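Local coordinates for 5-oxoprolinase subunit A (Thermus thermophilus, PDB 2DFA), which probably cleaves 5-oxoproline to L-glutamate at the expense of ATP, working in a complex with its partner subunits PxpB and PxpC, at residues Leu141-Gly146 against Val160-Phe165; Ala9-Gly14 against Asn32-Phe37; Ala169-Gly174 against Ala207-Glu212; Arg22-Leu27 against Asn228-Ala233; Met1-Asn6 against Ala243-Arg248. All blocks are in the same frame, centred on the assembly; numbering follows the deposited sequence.

Contact 1 of 5, residues Leu141-Gly146 against Val160-Phe165; sequences LVVLPG and VVLEAF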
# COMPACT_ATOMS: atom_id res chain seq x y z
N LEU A 141 26.39 3.78 -12.33
CA LEU A 141 25.04 4.30 -12.50
C LEU A 141 24.79 4.43 -14.00
O LEU A 141 25.60 5.03 -14.71
CB LEU A 141 24.91 5.66 -11.82
CG LEU A 141 23.53 6.34 -11.80
CD1 LEU A 141 22.50 5.41 -11.16
CD2 LEU A 141 23.63 7.65 -11.02
N VAL A 142 23.70 3.85 -14.47
CA VAL A 142 23.32 3.91 -15.87
C VAL A 142 22.59 5.23 -16.09
O VAL A 142 21.64 5.55 -15.37
CB VAL A 142 22.39 2.73 -16.25
CG1 VAL A 142 21.92 2.87 -17.70
CG2 VAL A 142 23.14 1.42 -16.06
N VAL A 143 23.04 6.01 -17.07
CA VAL A 143 22.43 7.31 -17.32
C VAL A 143 22.21 7.59 -18.80
O VAL A 143 22.70 6.87 -19.67
CB VAL A 143 23.31 8.46 -16.78
CG1 VAL A 143 23.77 8.15 -15.37
CG2 VAL A 143 24.52 8.66 -17.69
N LEU A 144 21.44 8.64 -19.07
CA LEU A 144 21.18 9.08 -20.43
C LEU A 144 22.25 10.12 -20.72
O LEU A 144 22.37 11.11 -20.01
CB LEU A 144 19.80 9.73 -20.54
CG LEU A 144 18.72 8.91 -21.27
CD1 LEU A 144 17.46 9.76 -21.41
CD2 LEU A 144 19.23 8.50 -22.64
N PRO A 145 23.05 9.89 -21.77
CA PRO A 145 24.11 10.84 -22.12
C PRO A 145 23.61 12.24 -22.47
O PRO A 145 22.53 12.39 -23.06
CB PRO A 145 24.82 10.15 -23.29
CG PRO A 145 23.70 9.38 -23.94
CD PRO A 145 22.98 8.79 -22.75
N GLY A 146 24.38 13.25 -22.09
CA GLY A 146 24.02 14.63 -22.38
C GLY A 146 22.97 15.25 -21.48
O GLY A 146 22.43 16.31 -21.80
N VAL A 160 30.01 6.22 -14.43
CA VAL A 160 28.78 6.30 -15.20
C VAL A 160 28.80 5.40 -16.43
O VAL A 160 29.83 5.22 -17.06
CB VAL A 160 28.51 7.76 -15.65
CG1 VAL A 160 28.41 8.66 -14.43
CG2 VAL A 160 29.61 8.23 -16.59
N VAL A 161 27.64 4.83 -16.74
CA VAL A 161 27.47 3.94 -17.89
C VAL A 161 26.46 4.58 -18.84
O VAL A 161 25.32 4.85 -18.44
CB VAL A 161 26.95 2.55 -17.45
CG1 VAL A 161 26.78 1.66 -18.65
CG2 VAL A 161 27.91 1.93 -16.45
N LEU A 162 26.86 4.81 -20.08
CA LEU A 162 25.99 5.43 -21.07
C LEU A 162 25.04 4.48 -21.77
O LEU A 162 25.45 3.49 -22.38
CB LEU A 162 26.83 6.18 -22.11
CG LEU A 162 27.77 7.24 -21.51
CD1 LEU A 162 28.45 8.01 -22.63
CD2 LEU A 162 26.96 8.19 -20.62
N GLU A 163 23.75 4.81 -21.70
CA GLU A 163 22.71 3.99 -22.30
C GLU A 163 22.18 4.57 -23.61
O GLU A 163 22.05 5.78 -23.77
CB GLU A 163 21.56 3.84 -21.30
CG GLU A 163 20.35 3.11 -21.82
CD GLU A 163 19.35 2.80 -20.72
OE1 GLU A 163 18.94 3.73 -19.99
OE2 GLU A 163 18.98 1.61 -20.59
N ALA A 164 21.89 3.68 -24.56
CA ALA A 164 21.35 4.06 -25.86
C ALA A 164 20.10 3.23 -26.08
O ALA A 164 19.97 2.13 -25.53
CB ALA A 164 22.38 3.80 -26.96
N PHE A 165 19.18 3.74 -26.89
CA PHE A 165 17.92 3.05 -27.14
C PHE A 165 17.67 2.74 -28.61
O PHE A 165 17.17 3.59 -29.35
CB PHE A 165 16.76 3.87 -26.60
CG PHE A 165 16.92 4.27 -25.16
CD1 PHE A 165 17.80 5.28 -24.79
CD2 PHE A 165 16.20 3.61 -24.16
CE1 PHE A 165 17.96 5.63 -23.45
CE2 PHE A 165 16.36 3.95 -22.82
CZ PHE A 165 17.24 4.97 -22.47
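Glu163 points CG away from its backbone N (chi1 175°), and Val142 turns CG1 the same way (chi1 175°). These two torsions bring the branches together: Val142 CG1 lies 3.7 Å from Glu163 CB and also touches the carboxylate end. Val143 instead sets CG2 between its backbone N and carbonyl carbon, where it meets Leu162 CD2 at 3.8 Å. Pro145 CB packs on the same Leu162 methyl from the loop side.

The backbones run parallel. Val161 N donates to Leu141 O at 2.9 Å, tilted out of the carbonyl plane. Val143 N reaches Val161 O at 2.9 Å, and Glu163 N reaches Val143 O at 3.1 Å; both bonds are nearly straight on the carbonyl.

Past the strands, Leu144 CD2 comes in at the edge of the Phe165 ring, near its plane, with CE1 3.2 Å away. The two side chains cross at about a right angle. A serine in place of Phe165 would probably leave Leu144 CD2 without its aromatic neighbour and open a gap beside Tyr115.

The contact closes a beta-alpha-beta unit of strand 141-143, helix 148-155 and strand 160-164. Tyr149 of that helix packs on Leu141 and Val143. Helix 112-120 covers Leu144 and Phe165. Strand 219-222 pairs with the far edge of strand 160-164, and Glu163 OE2 is held by Lys109 and Asn6.

Contact 2 of 5, residues Ala9-Gly14 against Asn32-Phe37; sequences AGESYG and NLACGF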
# COMPACT_ATOMS: atom_id res chain seq x y z
N ALA A 9 13.12 -6.07 -15.61
CA ALA A 9 12.57 -7.37 -15.25
C ALA A 9 12.16 -7.40 -13.78
O ALA A 9 12.40 -6.45 -13.04
CB ALA A 9 13.60 -8.46 -15.52
N GLY A 10 11.56 -8.51 -13.37
CA GLY A 10 11.12 -8.68 -12.00
C GLY A 10 10.07 -7.66 -11.57
O GLY A 10 9.97 -7.31 -10.40
N GLU A 11 9.27 -7.19 -12.52
CA GLU A 11 8.26 -6.19 -12.19
C GLU A 11 6.91 -6.75 -11.75
O GLU A 11 6.01 -6.00 -11.38
CB GLU A 11 8.12 -5.22 -13.37
CG GLU A 11 9.48 -4.70 -13.82
CD GLU A 11 9.41 -3.48 -14.70
OE1 GLU A 11 9.08 -3.62 -15.90
OE2 GLU A 11 9.70 -2.37 -14.20
N SER A 12 6.79 -8.08 -11.76
CA SER A 12 5.56 -8.75 -11.34
C SER A 12 5.32 -8.41 -9.86
O SER A 12 6.27 -8.19 -9.10
CB SER A 12 5.69 -10.27 -11.49
OG SER A 12 5.88 -10.65 -12.84
N TYR A 13 4.06 -8.38 -9.46
CA TYR A 13 3.73 -8.06 -8.08
C TYR A 13 2.71 -9.05 -7.53
O TYR A 13 1.55 -9.06 -7.96
CB TYR A 13 3.17 -6.63 -7.99
CG TYR A 13 3.05 -6.12 -6.57
CD1 TYR A 13 4.12 -5.47 -5.95
CD2 TYR A 13 1.88 -6.31 -5.84
CE1 TYR A 13 4.02 -5.02 -4.63
CE2 TYR A 13 1.77 -5.86 -4.52
CZ TYR A 13 2.84 -5.22 -3.93
OH TYR A 13 2.72 -4.77 -2.63
N GLY A 14 3.14 -9.86 -6.57
CA GLY A 14 2.24 -10.85 -6.00
C GLY A 14 1.67 -11.76 -7.07
O GLY A 14 2.42 -12.36 -7.85
N ASN A 32 17.48 -4.97 -15.07
CA ASN A 32 17.21 -3.94 -14.07
C ASN A 32 15.99 -4.46 -13.32
O ASN A 32 14.88 -4.46 -13.85
CB ASN A 32 16.88 -2.61 -14.76
CG ASN A 32 17.76 -2.35 -15.97
OD1 ASN A 32 18.99 -2.29 -15.87
ND2 ASN A 32 17.13 -2.19 -17.13
N LEU A 33 16.19 -4.92 -12.09
CA LEU A 33 15.11 -5.47 -11.29
C LEU A 33 14.38 -4.47 -10.41
O LEU A 33 15.01 -3.67 -9.72
CB LEU A 33 15.64 -6.62 -10.42
CG LEU A 33 15.65 -8.01 -11.08
CD1 LEU A 33 16.33 -7.95 -12.44
CD2 LEU A 33 16.36 -8.98 -10.17
N ALA A 34 13.05 -4.53 -10.45
CA ALA A 34 12.21 -3.66 -9.64
C ALA A 34 12.48 -3.97 -8.17
O ALA A 34 12.86 -5.09 -7.82
CB ALA A 34 10.73 -3.89 -9.97
N CYS A 35 12.27 -2.98 -7.30
CA CYS A 35 12.55 -3.16 -5.88
C CYS A 35 11.37 -3.02 -4.91
O CYS A 35 11.57 -2.66 -3.75
CB CYS A 35 13.67 -2.19 -5.48
SG CYS A 35 15.14 -2.27 -6.57
N GLY A 36 10.16 -3.29 -5.39
CA GLY A 36 8.99 -3.23 -4.52
C GLY A 36 8.18 -1.95 -4.46
O GLY A 36 7.14 -1.91 -3.79
N PHE A 37 8.62 -0.90 -5.15
CA PHE A 37 7.89 0.37 -5.13
C PHE A 37 6.92 0.55 -6.30
O PHE A 37 5.76 0.94 -6.09
CB PHE A 37 8.88 1.55 -5.11
CG PHE A 37 9.39 1.90 -3.73
CD1 PHE A 37 9.75 0.90 -2.83
CD2 PHE A 37 9.53 3.23 -3.35
CE1 PHE A 37 10.25 1.22 -1.56
CE2 PHE A 37 10.02 3.57 -2.08
CZ PHE A 37 10.38 2.57 -1.19
O HOH W 1 12.58 -7.69 -9.15
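Ala9 and Leu33 form a parallel bridge, their CA atoms 5.1 Å apart. Ala9 uses both of its backbone polar atoms here. Its N donates to Asn32 O at 3.0 Å, from above the carbonyl plane. Its O accepts from Ala34 N at 3.3 Å, almost straight on. Leu33 CA also turns its hydrogen to Ala9 O. Beyond this bridge the chains part. Gly10 has a positive phi (62°), and a side chain there would press on Leu33 CG. One water bridges the two chains and donates to Gly10 O and Ala34 O, 2.9 Å from each.

The side chains add small apolar touches. Ala9 CB meets Leu33 CD1 at 4.1 Å. Ala34 CB sits 3.5 Å from Gly10 O and packs on Glu11 CA and CG. Glu11 CG stands anti to its carbonyl carbon (chi1 -50°), which lays the start of the chain beside Ala34, while OE2 is bonded to His38. Tyr13 brings its ring edge toward Gly36 O and packs on Val69 of the second subunit.

Two parallel strands give way here to loops at their C-terminal ends, where parallel alpha/beta folds commonly build their active sites. Asn32 fits such a place: its amide is held by His107, Asp8 and Asn6. Asp8, His62 and His111 face one vacant point, consistent with an empty metal site.

Contact 3 of 5, residues Ala169-Gly174 against Ala207-Glu212; sequences AYLRSG and ALDGGE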
# COMPACT_ATOMS: atom_id res chain seq x y z
N ALA A 169 13.56 6.76 -31.46
CA ALA A 169 14.12 7.67 -32.46
C ALA A 169 14.87 8.79 -31.75
O ALA A 169 14.52 9.18 -30.64
CB ALA A 169 13.01 8.25 -33.32
N TYR A 170 15.92 9.28 -32.41
CA TYR A 170 16.73 10.36 -31.88
C TYR A 170 16.56 11.62 -32.72
O TYR A 170 16.18 11.56 -33.89
CB TYR A 170 18.22 9.97 -31.90
CG TYR A 170 18.63 9.03 -30.79
CD1 TYR A 170 18.16 7.71 -30.75
CD2 TYR A 170 19.50 9.45 -29.79
CE1 TYR A 170 18.56 6.84 -29.74
CE2 TYR A 170 19.90 8.59 -28.77
CZ TYR A 170 19.43 7.29 -28.75
OH TYR A 170 19.82 6.44 -27.74
N LEU A 171 16.83 12.77 -32.11
CA LEU A 171 16.74 14.05 -32.81
C LEU A 171 18.16 14.55 -33.01
O LEU A 171 19.08 14.10 -32.32
CB LEU A 171 15.94 15.05 -31.98
CG LEU A 171 14.51 14.66 -31.59
CD1 LEU A 171 13.89 15.78 -30.76
CD2 LEU A 171 13.67 14.39 -32.83
N ARG A 172 18.35 15.48 -33.94
CA ARG A 172 19.69 16.02 -34.19
C ARG A 172 20.34 16.54 -32.92
O ARG A 172 21.57 16.52 -32.79
CB ARG A 172 19.63 17.13 -35.24
CG ARG A 172 19.29 16.64 -36.64
CD ARG A 172 19.43 17.76 -37.65
NE ARG A 172 20.80 18.26 -37.76
CZ ARG A 172 21.82 17.55 -38.23
NH1 ARG A 172 21.63 16.31 -38.66
NH2 ARG A 172 23.03 18.09 -38.29
N SER A 173 19.53 17.01 -31.98
CA SER A 173 20.03 17.53 -30.72
C SER A 173 20.81 16.47 -29.94
O SER A 173 21.62 16.79 -29.07
CB SER A 173 18.87 18.03 -29.86
OG SER A 173 18.00 16.97 -29.53
N GLY A 174 20.56 15.20 -30.25
CA GLY A 174 21.26 14.13 -29.57
C GLY A 174 20.42 13.51 -28.47
O GLY A 174 20.84 12.55 -27.82
N ALA A 207 19.00 10.38 -37.38
CA ALA A 207 18.15 11.29 -36.65
C ALA A 207 16.80 11.49 -37.35
O ALA A 207 16.70 11.56 -38.57
CB ALA A 207 18.87 12.63 -36.52
N LEU A 208 15.74 11.52 -36.54
CA LEU A 208 14.40 11.66 -37.10
C LEU A 208 14.23 12.97 -37.88
O LEU A 208 13.56 13.04 -38.90
CB LEU A 208 13.41 11.59 -35.93
CG LEU A 208 11.94 11.73 -36.35
CD1 LEU A 208 11.52 10.65 -37.35
CD2 LEU A 208 10.98 11.61 -35.16
N ASP A 209 14.86 14.05 -37.36
CA ASP A 209 14.72 15.34 -38.02
C ASP A 209 15.87 15.66 -38.98
O ASP A 209 16.25 16.80 -39.20
CB ASP A 209 14.57 16.44 -36.95
CG ASP A 209 15.75 16.44 -35.98
OD1 ASP A 209 16.29 15.36 -35.74
OD2 ASP A 209 16.05 17.50 -35.42
N GLY A 210 16.43 14.61 -39.60
CA GLY A 210 17.49 14.81 -40.57
C GLY A 210 18.89 14.39 -40.18
O GLY A 210 19.35 14.66 -39.07
N GLY A 211 19.58 13.73 -41.11
CA GLY A 211 20.94 13.29 -40.87
C GLY A 211 21.10 12.25 -39.77
O GLY A 211 20.26 11.36 -39.61
N GLU A 212 22.18 12.37 -39.01
CA GLU A 212 22.45 11.44 -37.91
C GLU A 212 23.14 12.13 -36.75
O GLU A 212 23.61 13.27 -36.88
CB GLU A 212 23.32 10.28 -38.40
CG GLU A 212 24.59 10.69 -39.13
CD GLU A 212 25.38 9.50 -39.64
OE1 GLU A 212 24.75 8.50 -40.05
OE2 GLU A 212 26.63 9.57 -39.64
O HOH W 2 17.14 18.28 -32.86
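Ala169 CB rests against Leu208 CB at 4.3 Å and starts the contact between two loops. Tyr170 follows with its carbonyl: Leu208 N donates to Tyr170 O at 2.7 Å, nearly straight. Its ring leads away, and its OH is bonded to Phe165 N. Leu171 lies side by side with Leu208, CD2 at 4.2 Å from Leu208 CB, and passes Asp209 OD1 with its CA and CB.

Arg172 carries most of the polar contact. Its backbone N donates to Asp209 OD1 at 2.7 Å, on the syn lone pair, and more weakly to OD2. The Asp209 carboxyl group reaches this N because CG stands between its own backbone N and carbonyl carbon (chi1 57°). The Arg172 chain bends at chi3 (63°), so that NH1 returns to Gly210 O at 2.8 Å. That oxygen lies in the guanidinium plane, but NH1 sits above the Gly210 carbonyl plane. Ser173 N reaches Asp209 OD2 through a water.

Each loop holds a type I turn, Leu171-Gly174 and Ala207-Gly210. The Asp209 carboxylate is gripped by backbone N-H and water, while the Arg172 guanidinium donates to the Gly210 carbonyl; the loops are joined by hydrogen bonds without a direct Arg172-Asp209 salt bridge.

Contact 4 of 5, residues Arg22-Leu27 against Asn228-Ala233; sequences REIFPL and NAPEVA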
# COMPACT_ATOMS: atom_id res chain seq x y z
N ARG A 22 11.06 -14.71 -18.52
CA ARG A 22 11.51 -16.01 -19.01
C ARG A 22 12.04 -15.95 -20.45
O ARG A 22 13.01 -16.62 -20.79
CB ARG A 22 10.37 -17.02 -18.93
CG ARG A 22 9.86 -17.27 -17.53
CD ARG A 22 8.38 -17.62 -17.56
NE ARG A 22 7.60 -16.55 -18.17
CZ ARG A 22 6.29 -16.59 -18.38
NH1 ARG A 22 5.59 -17.67 -18.03
NH2 ARG A 22 5.67 -15.56 -18.94
N GLU A 23 11.39 -15.14 -21.28
CA GLU A 23 11.80 -15.01 -22.68
C GLU A 23 12.93 -14.02 -22.89
O GLU A 23 13.76 -14.19 -23.79
CB GLU A 23 10.60 -14.59 -23.53
CG GLU A 23 9.44 -15.59 -23.54
CD GLU A 23 8.80 -15.77 -22.17
OE1 GLU A 23 8.41 -14.76 -21.55
OE2 GLU A 23 8.69 -16.93 -21.71
N ILE A 24 12.97 -12.99 -22.05
CA ILE A 24 13.99 -11.95 -22.16
C ILE A 24 15.36 -12.27 -21.56
O ILE A 24 16.38 -11.94 -22.15
CB ILE A 24 13.48 -10.62 -21.54
CG1 ILE A 24 12.33 -10.05 -22.38
CG2 ILE A 24 14.62 -9.61 -21.45
CD1 ILE A 24 12.76 -9.51 -23.73
N PHE A 25 15.39 -12.90 -20.39
CA PHE A 25 16.65 -13.21 -19.73
C PHE A 25 17.69 -13.96 -20.57
O PHE A 25 18.88 -13.68 -20.47
CB PHE A 25 16.40 -13.98 -18.43
CG PHE A 25 16.05 -13.10 -17.27
CD1 PHE A 25 15.06 -12.13 -17.38
CD2 PHE A 25 16.70 -13.26 -16.05
CE1 PHE A 25 14.73 -11.32 -16.29
CE2 PHE A 25 16.37 -12.45 -14.95
CZ PHE A 25 15.38 -11.49 -15.08
N PRO A 26 17.26 -14.92 -21.39
CA PRO A 26 18.25 -15.63 -22.19
C PRO A 26 18.83 -14.79 -23.34
O PRO A 26 19.76 -15.22 -24.03
CB PRO A 26 17.47 -16.85 -22.70
CG PRO A 26 16.08 -16.30 -22.85
CD PRO A 26 15.91 -15.48 -21.59
N LEU A 27 18.30 -13.59 -23.51
CA LEU A 27 18.75 -12.70 -24.58
C LEU A 27 19.60 -11.51 -24.13
O LEU A 27 20.40 -10.98 -24.91
CB LEU A 27 17.54 -12.16 -25.35
CG LEU A 27 16.51 -13.18 -25.85
CD1 LEU A 27 15.31 -12.45 -26.41
CD2 LEU A 27 17.15 -14.08 -26.90
N ASN A 228 6.09 -7.20 -27.72
CA ASN A 228 6.84 -8.12 -28.56
C ASN A 228 8.32 -7.94 -28.26
O ASN A 228 9.18 -8.25 -29.09
CB ASN A 228 6.57 -7.84 -30.04
CG ASN A 228 7.13 -6.50 -30.48
OD1 ASN A 228 6.76 -5.45 -29.94
ND2 ASN A 228 8.02 -6.53 -31.47
N ALA A 229 8.61 -7.43 -27.07
CA ALA A 229 9.97 -7.19 -26.63
C ALA A 229 10.89 -8.39 -26.91
O ALA A 229 12.02 -8.21 -27.36
CB ALA A 229 9.99 -6.86 -25.14
N PRO A 230 10.41 -9.61 -26.64
CA PRO A 230 11.25 -10.78 -26.90
C PRO A 230 11.74 -10.82 -28.35
O PRO A 230 12.90 -11.13 -28.61
CB PRO A 230 10.33 -11.95 -26.56
CG PRO A 230 9.51 -11.39 -25.44
CD PRO A 230 9.16 -10.01 -25.96
N GLU A 231 10.84 -10.51 -29.29
CA GLU A 231 11.19 -10.51 -30.70
C GLU A 231 12.27 -9.48 -31.01
O GLU A 231 13.24 -9.77 -31.71
CB GLU A 231 9.95 -10.22 -31.56
CG GLU A 231 9.02 -11.40 -31.73
CD GLU A 231 7.75 -11.04 -32.49
OE1 GLU A 231 7.86 -10.52 -33.62
OE2 GLU A 231 6.65 -11.28 -31.95
N VAL A 232 12.09 -8.27 -30.48
CA VAL A 232 13.06 -7.21 -30.70
C VAL A 232 14.40 -7.59 -30.08
O VAL A 232 15.44 -7.50 -30.73
CB VAL A 232 12.59 -5.88 -30.06
CG1 VAL A 232 13.60 -4.78 -30.34
CG2 VAL A 232 11.22 -5.50 -30.60
N ALA A 233 14.36 -8.04 -28.83
CA ALA A 233 15.57 -8.45 -28.13
C ALA A 233 16.28 -9.56 -28.91
O ALA A 233 17.50 -9.56 -29.04
CB ALA A 233 15.23 -8.93 -26.73
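Ile24 and Leu27 each drive one methyl, CD1, into the first turn of helix 229-241. Ile24 CG1 is anti to the carbonyl carbon (chi1 -68°), and a second turn of the same sense (chi2 -71°) carries CD1 out to the helix. It settles over the Pro230 backbone, 3.7 Å from Pro230 CA and equally near Pro230 N. The same methyl touches Ala229 CB at 4.1 Å and Ala233 CB at 3.9 Å, and it also meets Pro230 CG. It thus sits among Ala229, Pro230 and Ala233, on one side of the helix.

Leu27 follows three residues further along. Its chain is extended at chi2 (173°), and CD1 reaches Ala233 CB at 3.5 Å. The same methyl lies 3.5 Å from Pro230 O. The Ala233 methyl is therefore shared by the ends of Leu27 and Ile24.

Glu23 borders the patch. Its CB lies 3.9 Å from Pro230 CG, while the rest of its chain leads away from the helix. The contact across the two segments is apolar packing. Alanine and proline keep the helix surface low, which lets the longer side chains come close to its backbone.

The short helix 21-24 lies between strand 2-9 and strand 30-34 in the chain. Ile24 also packs on Ala7 of strand 2-9. Phe25 turns to Ala9 and to Leu51 and Ala52 of helix 42-54. Behind the second segment, Val232 packs on Pro189 and Ala192 of helix 189-201. Further along helix 229-241, Arg237 makes a weak hydrogen bond to Leu27 O.

Contact 5 of 5, residues Met1-Asn6 against Ala243-Arg248; sequences MKVDLN and AGVEVR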
# COMPACT_ATOMS: atom_id res chain seq x y z
N MET A 1 34.46 -6.21 -30.82
CA MET A 1 33.91 -5.17 -29.90
C MET A 1 32.79 -5.77 -29.05
O MET A 1 32.17 -6.76 -29.45
CB MET A 1 33.39 -3.98 -30.71
CG MET A 1 33.01 -2.78 -29.86
SD MET A 1 32.68 -1.32 -30.87
CE MET A 1 34.32 -0.57 -30.93
N LYS A 2 32.53 -5.17 -27.89
CA LYS A 2 31.49 -5.69 -27.00
C LYS A 2 30.49 -4.62 -26.55
O LYS A 2 30.78 -3.43 -26.56
CB LYS A 2 32.13 -6.34 -25.77
CG LYS A 2 32.70 -5.36 -24.77
CD LYS A 2 33.52 -6.07 -23.70
CE LYS A 2 33.81 -5.17 -22.51
NZ LYS A 2 32.59 -4.92 -21.68
N VAL A 3 29.31 -5.08 -26.14
CA VAL A 3 28.27 -4.17 -25.68
C VAL A 3 27.33 -4.92 -24.75
O VAL A 3 27.17 -6.14 -24.85
CB VAL A 3 27.46 -3.58 -26.86
CG1 VAL A 3 26.65 -4.67 -27.53
CG2 VAL A 3 26.54 -2.46 -26.36
N ASP A 4 26.71 -4.19 -23.83
CA ASP A 4 25.78 -4.79 -22.90
C ASP A 4 24.35 -4.56 -23.37
O ASP A 4 24.01 -3.48 -23.86
CB ASP A 4 25.98 -4.21 -21.50
CG ASP A 4 24.91 -4.67 -20.52
OD1 ASP A 4 23.83 -4.04 -20.48
OD2 ASP A 4 25.15 -5.65 -19.79
N LEU A 5 23.52 -5.59 -23.24
CA LEU A 5 22.11 -5.51 -23.60
C LEU A 5 21.35 -5.59 -22.29
O LEU A 5 21.48 -6.59 -21.57
CB LEU A 5 21.73 -6.68 -24.50
CG LEU A 5 21.53 -6.39 -26.00
CD1 LEU A 5 20.24 -5.60 -26.19
CD2 LEU A 5 22.72 -5.63 -26.54
N ASN A 6 20.58 -4.56 -21.97
CA ASN A 6 19.83 -4.57 -20.72
C ASN A 6 18.33 -4.44 -20.92
O ASN A 6 17.86 -3.86 -21.90
CB ASN A 6 20.33 -3.45 -19.79
CG ASN A 6 19.65 -2.11 -20.07
OD1 ASN A 6 18.50 -1.89 -19.68
ND2 ASN A 6 20.37 -1.22 -20.74
N ALA A 243 27.29 -10.44 -36.23
CA ALA A 243 28.18 -9.38 -36.67
C ALA A 243 29.54 -9.49 -35.97
O ALA A 243 30.47 -8.75 -36.29
CB ALA A 243 27.56 -8.02 -36.37
N GLY A 244 29.64 -10.42 -35.03
CA GLY A 244 30.89 -10.60 -34.32
C GLY A 244 31.06 -9.67 -33.12
O GLY A 244 32.18 -9.43 -32.67
N VAL A 245 29.95 -9.14 -32.62
CA VAL A 245 29.98 -8.26 -31.47
C VAL A 245 29.65 -9.08 -30.23
O VAL A 245 28.66 -9.82 -30.21
CB VAL A 245 28.94 -7.12 -31.60
CG1 VAL A 245 28.98 -6.22 -30.36
CG2 VAL A 245 29.21 -6.31 -32.85
N GLU A 246 30.47 -8.96 -29.19
CA GLU A 246 30.24 -9.72 -27.96
C GLU A 246 29.25 -9.01 -27.04
O GLU A 246 29.44 -7.85 -26.68
CB GLU A 246 31.55 -9.93 -27.20
CG GLU A 246 31.49 -11.06 -26.18
CD GLU A 246 32.69 -11.09 -25.25
OE1 GLU A 246 33.80 -10.72 -25.68
OE2 GLU A 246 32.51 -11.49 -24.08
N VAL A 247 28.19 -9.72 -26.67
CA VAL A 247 27.18 -9.17 -25.77
C VAL A 247 27.55 -9.60 -24.36
O VAL A 247 27.41 -10.77 -24.00
CB VAL A 247 25.77 -9.70 -26.11
CG1 VAL A 247 24.75 -9.13 -25.14
CG2 VAL A 247 25.41 -9.32 -27.54
N ARG A 248 28.05 -8.67 -23.57
CA ARG A 248 28.43 -8.99 -22.20
C ARG A 248 28.22 -7.82 -21.25
O ARG A 248 28.27 -6.65 -21.64
CB ARG A 248 29.89 -9.43 -22.14
CG ARG A 248 30.89 -8.36 -22.54
CD ARG A 248 32.32 -8.88 -22.39
NE ARG A 248 32.61 -9.30 -21.02
CZ ARG A 248 33.78 -9.78 -20.62
NH1 ARG A 248 34.78 -9.90 -21.48
NH2 ARG A 248 33.94 -10.15 -19.35
O HOH W 3 30.28 -4.88 -22.36
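Lys2 runs beside Glu246 and then crosses the aliphatic part of Arg248 at a slant. Its CB starts 3.2 Å from Glu246 O and 3.9 Å from Glu246 CB. CG stands between the backbone N and the carbonyl carbon (chi1 74°), which directs the chain to Arg248, where CG nears the arginine CG. CD makes the close touch, 3.3 Å from Arg248 CD. CE follows along the same methylene. At chi4 the chain bends, and NZ ends near Arg248 CG. A water donates to Arg248 O. It lies implausibly close to Lys2 NZ, so its link to the lysine is doubtful. Lys2 NZ and Arg248 NE, both charged, come within 4.4 Å. The aliphatic parts meet, and Glu246 OE2 makes a long salt bridge to Arg248 NE, by charge only, and may offset some of the repulsion.

The backbones are joined in parallel. Glu246 N donates to Met1 O at 2.8 Å, in the carbonyl plane. Val3 N donates to Glu246 O at 2.8 Å, and Arg248 N to Val3 O at 3.0 Å. On the other face, Val3 CG1 crosses Val245 CG1 at 4.0 Å, and Leu5 CB packs on Val247 CG1.

The pair sets the last strand of the chain beside the first. Gly244 ends helix 229-241 with a Schellman motif and leads into strand 246-247. The valine face is covered by helices: Leu240 lies on Val3 and Leu5, and Val200 of helix 189-201 on Val3 and Val245. Strand 219-222 flanks the other edge of strand 2-9, and Asp4 is bonded to Thr219, Ser29 and Ser30.

Contacts 1, 2 and 5 each join parallel strands of one sheet. Contacts 1 and 2 are buried; contact 5 has an exposed charged face and an apolar one under helices. Polar side chains tie the three together: Asn6 of contact 5 bonds both Glu163 of contact 1 and Asn32 of contact 2. Contact 4 packs helix 21-24 and the turn after it on helix 229-241, outside this sheet, by apolar packing, and Phe25 touches Ala9 of contact 2. Contact 3 lies farthest from the centre of the chain, about 22 Å between centres. It joins two turns mainly by polar bonds, yet Tyr170 OH reaches back to Phe165 of contact 1. Of the five, contact 2 also meets other subunits.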